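Local structure of N-acylglucosamine 2-epimerase (Marinomonas mediterranea, 5X32) at residues A[147-150]-A[155-158]; A[157-162]-A[166-171]. The protein catalyses the reversible isomerization of D-mannose to D-fructose and, less efficiently, acts on D-lyxose, but does not use D-glucose. All blocks are in the same frame, centred on the assembly; numbering follows the deposited sequence.

Interaction 1 of 2, residues A[147-150]-A[155-158]; sequences HFWE and LYLD
W149 presents the edge of its indole to the ring of Y156 in a T-shaped stack: CE3 stands over the centre of the tyrosine ring, 3.6 Å from Y156 CZ, with the six-membered rings' planes inclined at 60°. The two residues form the antiparallel non-hydrogen-bonded pair of a β-hairpin, and both side chains rise from the same face of the sheet. A trans chi1 (180°) turns the W149 indole toward the partner strand, bringing CE3 over Y156 and to 3.4 Å from L155 O. That carbonyl accepts the amide of E150 (E150 N to L155 O, 2.9 Å), the adjoining E150–L155 pair being hydrogen-bonded. One step back, L157 N donates to F148 O at 3.2 Å, and this oxygen also receives a CA-H contact from Y156. Beyond the backbone bonds, L157 CD1 packs against F148 CD1 (3.7 Å), the two side chains crossing at about a right angle. E150 also meets L157 at about a right angle, OE1 3.6 Å from L157 CB, while its carboxylate is held by a salt bridge to R171. N151 accepts the indole N-H, and R198 makes a cation-pi contact with W149. Strand 149-150 is an outermost strand of the antiparallel sheet, paired with strand 155-160; Y156 packs on helices 112-127, 133-147 and 193-212, L155 on the last of these, and F148 on helix 112-127.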
loop_
_atom_site.group_PDB
_atom_site.type_symbol
_atom_site.label_atom_id
_atom_site.label_comp_id
_atom_site.label_asym_id
_atom_site.label_seq_id
_atom_site.Cartn_x
_atom_site.Cartn_y
_atom_site.Cartn_z
ATOM N N HIS A 147 12.231 -2.493 -19.052
ATOM C CA HIS A 147 10.984 -2.962 -19.642
ATOM C C HIS A 147 9.761 -2.076 -19.381
ATOM O O HIS A 147 8.826 -2.083 -20.176
ATOM C CB HIS A 147 10.702 -4.393 -19.173
ATOM C CG HIS A 147 11.644 -5.420 -19.730
ATOM N ND1 HIS A 147 12.602 -6.048 -18.963
ATOM C CD2 HIS A 147 11.719 -5.987 -20.958
ATOM C CE1 HIS A 147 13.262 -6.920 -19.706
ATOM N NE2 HIS A 147 12.742 -6.904 -20.920
ATOM N N PHE A 148 9.744 -1.328 -18.279
ATOM C CA PHE A 148 8.528 -0.599 -17.899
ATOM C C PHE A 148 8.692 0.909 -17.964
ATOM O O PHE A 148 7.719 1.633 -18.185
ATOM C CB PHE A 148 8.061 -0.991 -16.495
ATOM C CG PHE A 148 7.563 -2.387 -16.406
ATOM C CD1 PHE A 148 6.211 -2.660 -16.536
ATOM C CD2 PHE A 148 8.453 -3.446 -16.228
ATOM C CE1 PHE A 148 5.749 -3.971 -16.476
ATOM C CE2 PHE A 148 8.005 -4.751 -16.169
ATOM C CZ PHE A 148 6.654 -5.019 -16.291
ATOM N N TRP A 149 9.916 1.382 -17.757
ATOM C CA TRP A 149 10.149 2.809 -17.689
ATOM C C TRP A 149 9.830 3.470 -19.019
ATOM O O TRP A 149 10.272 3.028 -20.063
ATOM C CB TRP A 149 11.586 3.109 -17.279
ATOM C CG TRP A 149 11.853 4.571 -17.205
ATOM C CD1 TRP A 149 12.821 5.252 -17.870
ATOM C CD2 TRP A 149 11.130 5.546 -16.439
ATOM N NE1 TRP A 149 12.759 6.588 -17.566
ATOM C CE2 TRP A 149 11.729 6.798 -16.687
ATOM C CE3 TRP A 149 10.040 5.483 -15.560
ATOM C CZ2 TRP A 149 11.278 7.980 -16.091
ATOM C CZ3 TRP A 149 9.592 6.665 -14.972
ATOM C CH2 TRP A 149 10.219 7.892 -15.237
ATOM N N GLU A 150 9.021 4.512 -18.976
ATOM C CA GLU A 150 8.631 5.192 -20.195
ATOM C C GLU A 150 9.114 6.637 -20.123
ATOM O O GLU A 150 8.353 7.551 -19.790
ATOM C CB GLU A 150 7.125 5.121 -20.392
ATOM C CG GLU A 150 6.665 3.885 -21.106
ATOM C CD GLU A 150 5.198 3.959 -21.495
ATOM O OE1 GLU A 150 4.342 4.185 -20.606
ATOM O OE2 GLU A 150 4.893 3.756 -22.689
ATOM N N LEU A 155 6.806 8.104 -16.576
ATOM C CA LEU A 155 5.969 7.164 -15.844
ATOM C C LEU A 155 6.304 5.737 -16.217
ATOM O O LEU A 155 7.024 5.498 -17.180
ATOM C CB LEU A 155 4.493 7.444 -16.122
ATOM C CG LEU A 155 4.016 8.766 -15.524
ATOM C CD1 LEU A 155 2.635 9.168 -16.029
ATOM C CD2 LEU A 155 4.037 8.648 -13.998
ATOM N N TYR A 156 5.759 4.786 -15.462
ATOM C CA TYR A 156 5.890 3.370 -15.783
ATOM C C TYR A 156 4.579 2.865 -16.367
ATOM O O TYR A 156 3.494 3.207 -15.883
ATOM C CB TYR A 156 6.236 2.555 -14.549
ATOM C CG TYR A 156 7.600 2.787 -13.960
ATOM C CD1 TYR A 156 8.699 2.066 -14.404
ATOM C CD2 TYR A 156 7.786 3.707 -12.935
ATOM C CE1 TYR A 156 9.947 2.257 -13.848
ATOM C CE2 TYR A 156 9.030 3.908 -12.374
ATOM C CZ TYR A 156 10.107 3.178 -12.835
ATOM O OH TYR A 156 11.348 3.377 -12.277
ATOM N N LEU A 157 4.672 2.058 -17.414
ATOM C CA LEU A 157 3.487 1.385 -17.919
ATOM C C LEU A 157 3.059 0.233 -16.975
ATOM O O LEU A 157 3.728 -0.064 -15.977
ATOM C CB LEU A 157 3.732 0.904 -19.345
ATOM C CG LEU A 157 4.850 -0.088 -19.606
ATOM C CD1 LEU A 157 4.314 -1.505 -19.532
ATOM C CD2 LEU A 157 5.403 0.208 -20.956
ATOM N N ASP A 158 1.938 -0.409 -17.272
ATOM C CA ASP A 158 1.362 -1.255 -16.257
ATOM C C ASP A 158 1.804 -2.706 -16.356
ATOM O O ASP A 158 2.335 -3.257 -15.387
ATOM C CB ASP A 158 -0.162 -1.164 -16.307
ATOM C CG ASP A 158 -0.829 -2.009 -15.236
ATOM O OD1 ASP A 158 -0.226 -2.183 -14.147
ATOM O OD2 ASP A 158 -1.960 -2.492 -15.470
#

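Interaction 2 of 2, residues A[157-162]-A[166-171]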
loop_
_atom_site.group_PDB
_atom_site.type_symbol
_atom_site.label_atom_id
_atom_site.label_comp_id
_atom_site.label_asym_id
_atom_site.label_seq_id
_atom_site.Cartn_x
_atom_site.Cartn_y
_atom_site.Cartn_z
ATOM N N LEU A 157 4.672 2.058 -17.414
ATOM C CA LEU A 157 3.487 1.385 -17.919
ATOM C C LEU A 157 3.059 0.233 -16.975
ATOM O O LEU A 157 3.728 -0.064 -15.977
ATOM C CB LEU A 157 3.732 0.904 -19.345
ATOM C CG LEU A 157 4.850 -0.088 -19.606
ATOM C CD1 LEU A 157 4.314 -1.505 -19.532
ATOM C CD2 LEU A 157 5.403 0.208 -20.956
ATOM N N ASP A 158 1.938 -0.409 -17.272
ATOM C CA ASP A 158 1.362 -1.255 -16.257
ATOM C C ASP A 158 1.804 -2.706 -16.356
ATOM O O ASP A 158 2.335 -3.257 -15.387
ATOM C CB ASP A 158 -0.162 -1.164 -16.307
ATOM C CG ASP A 158 -0.829 -2.009 -15.236
ATOM O OD1 ASP A 158 -0.226 -2.183 -14.147
ATOM O OD2 ASP A 158 -1.960 -2.492 -15.470
ATOM N N GLU A 159 1.592 -3.331 -17.506
ATOM C CA GLU A 159 1.907 -4.744 -17.610
ATOM C C GLU A 159 2.422 -5.170 -18.981
ATOM O O GLU A 159 2.004 -4.649 -20.021
ATOM C CB GLU A 159 0.696 -5.586 -17.203
ATOM C CG GLU A 159 -0.492 -5.472 -18.110
ATOM C CD GLU A 159 -1.400 -6.675 -17.995
ATOM O OE1 GLU A 159 -1.159 -7.681 -18.705
ATOM O OE2 GLU A 159 -2.341 -6.617 -17.178
ATOM N N ILE A 160 3.360 -6.110 -18.943
ATOM C CA ILE A 160 3.839 -6.838 -20.112
ATOM C C ILE A 160 3.584 -8.347 -19.942
ATOM O O ILE A 160 3.625 -8.866 -18.823
ATOM C CB ILE A 160 5.351 -6.593 -20.311
ATOM C CG1 ILE A 160 5.666 -5.098 -20.195
ATOM C CG2 ILE A 160 5.838 -7.174 -21.624
ATOM C CD1 ILE A 160 7.077 -4.804 -19.730
ATOM N N SER A 161 3.376 -9.067 -21.040
ATOM C CA SER A 161 3.088 -10.496 -20.946
ATOM C C SER A 161 4.317 -11.257 -20.441
ATOM O O SER A 161 5.386 -10.673 -20.281
ATOM C CB SER A 161 2.642 -11.037 -22.298
ATOM O OG SER A 161 3.671 -10.870 -23.252
ATOM N N SER A 162 4.164 -12.550 -20.164
ATOM C CA SER A 162 5.268 -13.329 -19.588
ATOM C C SER A 162 6.479 -13.450 -20.515
ATOM O O SER A 162 7.617 -13.427 -20.048
ATOM C CB SER A 162 4.797 -14.736 -19.194
ATOM O OG SER A 162 3.975 -15.310 -20.196
ATOM N N THR A 166 4.350 -8.787 -25.539
ATOM C CA THR A 166 3.114 -8.037 -25.736
ATOM C C THR A 166 2.891 -7.000 -24.639
ATOM O O THR A 166 2.588 -7.350 -23.501
ATOM C CB THR A 166 1.889 -8.974 -25.776
ATOM O OG1 THR A 166 2.062 -9.950 -26.809
ATOM C CG2 THR A 166 0.614 -8.188 -26.020
ATOM N N VAL A 167 3.014 -5.723 -24.980
ATOM C CA VAL A 167 2.804 -4.678 -23.985
ATOM C C VAL A 167 1.334 -4.276 -23.949
ATOM O O VAL A 167 0.690 -4.090 -24.981
ATOM C CB VAL A 167 3.685 -3.433 -24.258
ATOM C CG1 VAL A 167 3.270 -2.280 -23.361
ATOM C CG2 VAL A 167 5.164 -3.775 -24.041
ATOM N N SER A 168 0.800 -4.156 -22.746
ATOM C CA SER A 168 -0.577 -3.738 -22.586
ATOM C C SER A 168 -0.721 -2.265 -22.940
ATOM O O SER A 168 0.136 -1.457 -22.585
ATOM C CB SER A 168 -1.050 -3.989 -21.158
ATOM O OG SER A 168 -2.461 -3.962 -21.091
ATOM N N PRO A 169 -1.805 -1.919 -23.653
ATOM C CA PRO A 169 -2.105 -0.520 -23.972
ATOM C C PRO A 169 -2.448 0.251 -22.705
ATOM O O PRO A 169 -2.485 1.481 -22.729
ATOM C CB PRO A 169 -3.335 -0.601 -24.891
ATOM C CG PRO A 169 -3.569 -2.062 -25.165
ATOM C CD PRO A 169 -2.839 -2.850 -24.139
ATOM N N TYR A 170 -2.712 -0.465 -21.614
ATOM C CA TYR A 170 -3.194 0.190 -20.405
ATOM C C TYR A 170 -2.090 0.989 -19.715
ATOM O O TYR A 170 -0.941 0.541 -19.619
ATOM C CB TYR A 170 -3.785 -0.830 -19.419
ATOM C CG TYR A 170 -4.351 -0.190 -18.169
ATOM C CD1 TYR A 170 -5.600 0.418 -18.194
ATOM C CD2 TYR A 170 -3.623 -0.157 -16.968
ATOM C CE1 TYR A 170 -6.135 1.030 -17.061
ATOM C CE2 TYR A 170 -4.147 0.456 -15.823
ATOM C CZ TYR A 170 -5.408 1.049 -15.886
ATOM O OH TYR A 170 -5.962 1.673 -14.790
ATOM N N ARG A 171 -2.455 2.182 -19.255
ATOM C CA ARG A 171 -1.622 2.948 -18.340
ATOM C C ARG A 171 -2.453 3.257 -17.107
ATOM O O ARG A 171 -3.656 3.522 -17.205
ATOM C CB ARG A 171 -1.108 4.235 -18.980
ATOM C CG ARG A 171 -0.294 4.016 -20.229
ATOM C CD ARG A 171 0.991 3.294 -19.902
ATOM N NE ARG A 171 1.809 3.053 -21.084
ATOM C CZ ARG A 171 1.583 2.068 -21.950
ATOM N NH1 ARG A 171 0.524 1.280 -21.801
ATOM N NH2 ARG A 171 2.387 1.896 -22.991
#
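R171 lays one face of its guanidinium against L157 CB, which is offset toward the rim of the group and 3.4 Å from R171 NE. A bend at chi2 (-66°) returns the arginine, whose CB points away, to this position. L157 also meets V167 at about a right angle, CD1 to V167 CG1 at 4.0 Å, whereas I160 and V167 lie side by side and point the same way. D158 crosses Y170 obliquely, its carboxylate turned 65° from the ring plane and OD2 3.2 Å from Y170 CD2; the phenol OH bonds to H222. E159 CG approaches S168 CB alongside the backbone bond from S168 N to E159 O (3.0 Å). Nearer the turn, S161 N donates to T166 O at 3.1 Å, and I160 with V167 makes a single backbone bridge. R171 NH1 bonds to S168 O at 2.9 Å and Y170 O at 2.7 Å, the latter from well above the carbonyl plane. The chemistry is thus divided: backbone bonds join the segments near the turn, while at the other end leucine covers a guanidinium whose NH1 is shared by two carbonyls somewhat out of its plane and whose NE is paired with E150, which together would probably restrict its rotation.

Interactions 1 and 2 follow each other along strand 155-160, share L157 and D158, and have centres about 9 Å apart. A salt bridge joins them directly: E150 OE1 of interaction 1 lies 2.8 Å from R171 NE of interaction 2. L157 contacts both of these side chains and so links the hairpin to the returning loop. I160 CD1 continues the apolar packing, 3.5 Å from F148 CZ. The side chain of H251, probably a catalytic proton donor/acceptor as in relatives, is about 9 Å from that of Y170 and about 11 Å from that of D158, so the D158–Y170 end probably borders the active site without touching H251.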